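Local coordinates for hydrophilic protein, virA protein (Chromobacterium violaceum, PDB 3BO6), which probably acts as a phosphothreonine lyase effector of the SpvC family, eliminating phosphate from phosphothreonine in host proteins, at residues 151-154 and 155-159. Numbering follows the deposited sequence.
Sequences SLHN and TRQFI
Q157 lies alongside the imidazole of H153, one helical turn earlier. Its CB sits 3.4 Å from H153 O, the carbonyl that also accepts the Q157 backbone N-H in a nearly straight bond. With chi1 at -73°, CG stands beside the backbone N, 3.2 Å from H153 O, and is carried over one face of the ring: it lies 3.8 Å from the centroid and 21° off the normal, which meets the criteria for a CH-pi contact, and is 3.6 Å from both CE1 and NE2 of H153. The chain then bends at chi2, placing CD 3.9 Å from H153 CE1, and the amide continues along the ring with the two planes only 17° apart. Its NE2 is likewise 3.9 Å from H153 CE1, while OE1 accepts from S29 N. H153 NE2 bonds to P27 O and N154 OD1 to S29 OG, so H153, N154 and Q157 all bond to P27 or S29, tying that loop to the helix.

On another side of the turn, T155 OG1 donates to S151 O at 2.8 Å. T155 N reaches the same oxygen from the opposite face of its carbonyl plane, at 2.9 Å; two donors therefore grip one acceptor, and the buried hydroxyl is satisfied within its own helix. Successive i to i+4 backbone bonds, an i to i+4 side-chain contact and a threonine hydroxyl bonded to the carbonyl four residues back are characteristic of an alpha-helix, here helix 149-168, whose T155 and I159 pack on F84 of the antiparallel sheet.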
loop_
_atom_site.group_PDB
_atom_site.type_symbol
_atom_site.label_atom_id
_atom_site.label_comp_id
_atom_site.label_asym_id
_atom_site.label_seq_id
_atom_site.Cartn_x
_atom_site.Cartn_y
_atom_site.Cartn_z
ATOM N N SER A 151 4.339 -13.954 4.256
ATOM C CA SER A 151 4.228 -12.688 3.524
ATOM C C SER A 151 2.976 -11.891 3.947
ATOM O O SER A 151 3.025 -10.669 4.103
ATOM C CB SER A 151 4.225 -12.934 2.015
ATOM O OG SER A 151 4.382 -11.710 1.311
ATOM N N LEU A 152 1.854 -12.577 4.115
ATOM C CA LEU A 152 0.657 -11.937 4.643
ATOM C C LEU A 152 0.939 -11.288 6.010
ATOM O O LEU A 152 0.574 -10.128 6.234
ATOM C CB LEU A 152 -0.489 -12.952 4.744
ATOM C CG LEU A 152 -1.008 -13.416 3.377
ATOM C CD1 LEU A 152 -1.773 -14.727 3.513
ATOM C CD2 LEU A 152 -1.861 -12.328 2.712
ATOM N N HIS A 153 1.588 -12.030 6.910
ATOM C CA HIS A 153 1.910 -11.496 8.233
ATOM C C HIS A 153 2.809 -10.253 8.119
ATOM O O HIS A 153 2.575 -9.240 8.779
ATOM C CB HIS A 153 2.593 -12.584 9.078
ATOM C CG HIS A 153 3.072 -12.104 10.408
ATOM N ND1 HIS A 153 2.216 -11.728 11.430
ATOM C CD2 HIS A 153 4.324 -11.953 10.899
ATOM C CE1 HIS A 153 2.928 -11.365 12.480
ATOM N NE2 HIS A 153 4.211 -11.484 12.183
ATOM N N ASN A 154 3.824 -10.329 7.269
ATOM C CA ASN A 154 4.753 -9.208 7.135
ATOM C C ASN A 154 4.031 -7.987 6.581
ATOM O O ASN A 154 4.335 -6.859 6.953
ATOM C CB ASN A 154 5.946 -9.591 6.263
ATOM C CG ASN A 154 6.927 -10.507 6.981
ATOM O OD1 ASN A 154 7.050 -10.462 8.207
ATOM N ND2 ASN A 154 7.640 -11.329 6.217
ATOM N N THR A 155 3.061 -8.216 5.700
ATOM C CA THR A 155 2.327 -7.121 5.083
ATOM C C THR A 155 1.433 -6.465 6.111
ATOM O O THR A 155 1.393 -5.231 6.212
ATOM C CB THR A 155 1.531 -7.616 3.879
ATOM O OG1 THR A 155 2.447 -8.171 2.931
ATOM C CG2 THR A 155 0.781 -6.465 3.215
ATOM N N ARG A 156 0.721 -7.281 6.885
ATOM C CA ARG A 156 -0.116 -6.748 7.942
ATOM C C ARG A 156 0.729 -5.966 8.966
ATOM O O ARG A 156 0.351 -4.861 9.395
ATOM C CB ARG A 156 -0.891 -7.879 8.617
ATOM C CG ARG A 156 -1.812 -7.404 9.731
ATOM C CD ARG A 156 -2.735 -8.516 10.212
ATOM N NE ARG A 156 -3.512 -8.093 11.373
ATOM C CZ ARG A 156 -4.746 -8.519 11.653
ATOM N NH1 ARG A 156 -5.364 -9.376 10.845
ATOM N NH2 ARG A 156 -5.371 -8.082 12.744
ATOM N N GLN A 157 1.857 -6.550 9.366
ATOM C CA GLN A 157 2.771 -5.878 10.289
ATOM C C GLN A 157 3.281 -4.550 9.700
ATOM O O GLN A 157 3.423 -3.559 10.419
ATOM C CB GLN A 157 3.953 -6.799 10.622
ATOM C CG GLN A 157 3.588 -7.972 11.552
ATOM C CD GLN A 157 3.645 -7.553 13.001
ATOM O OE1 GLN A 157 4.688 -7.112 13.483
ATOM N NE2 GLN A 157 2.533 -7.668 13.695
ATOM N N PHE A 158 3.550 -4.534 8.397
ATOM C CA PHE A 158 4.048 -3.331 7.731
ATOM C C PHE A 158 3.009 -2.219 7.812
ATOM O O PHE A 158 3.330 -1.065 8.123
ATOM C CB PHE A 158 4.450 -3.666 6.281
ATOM C CG PHE A 158 5.180 -2.573 5.565
ATOM C CD1 PHE A 158 6.499 -2.285 5.881
ATOM C CD2 PHE A 158 4.566 -1.878 4.530
ATOM C CE1 PHE A 158 7.199 -1.291 5.189
ATOM C CE2 PHE A 158 5.248 -0.892 3.821
ATOM C CZ PHE A 158 6.569 -0.593 4.162
ATOM N N ILE A 159 1.750 -2.558 7.549
ATOM C CA ILE A 159 0.675 -1.564 7.605
ATOM C C ILE A 159 0.563 -1.023 9.028
ATOM O O ILE A 159 0.434 0.193 9.233
ATOM C CB ILE A 159 -0.686 -2.145 7.116
ATOM C CG1 ILE A 159 -0.819 -2.005 5.596
ATOM C CG2 ILE A 159 -1.851 -1.412 7.775
ATOM C CD1 ILE A 159 0.460 -2.186 4.827
#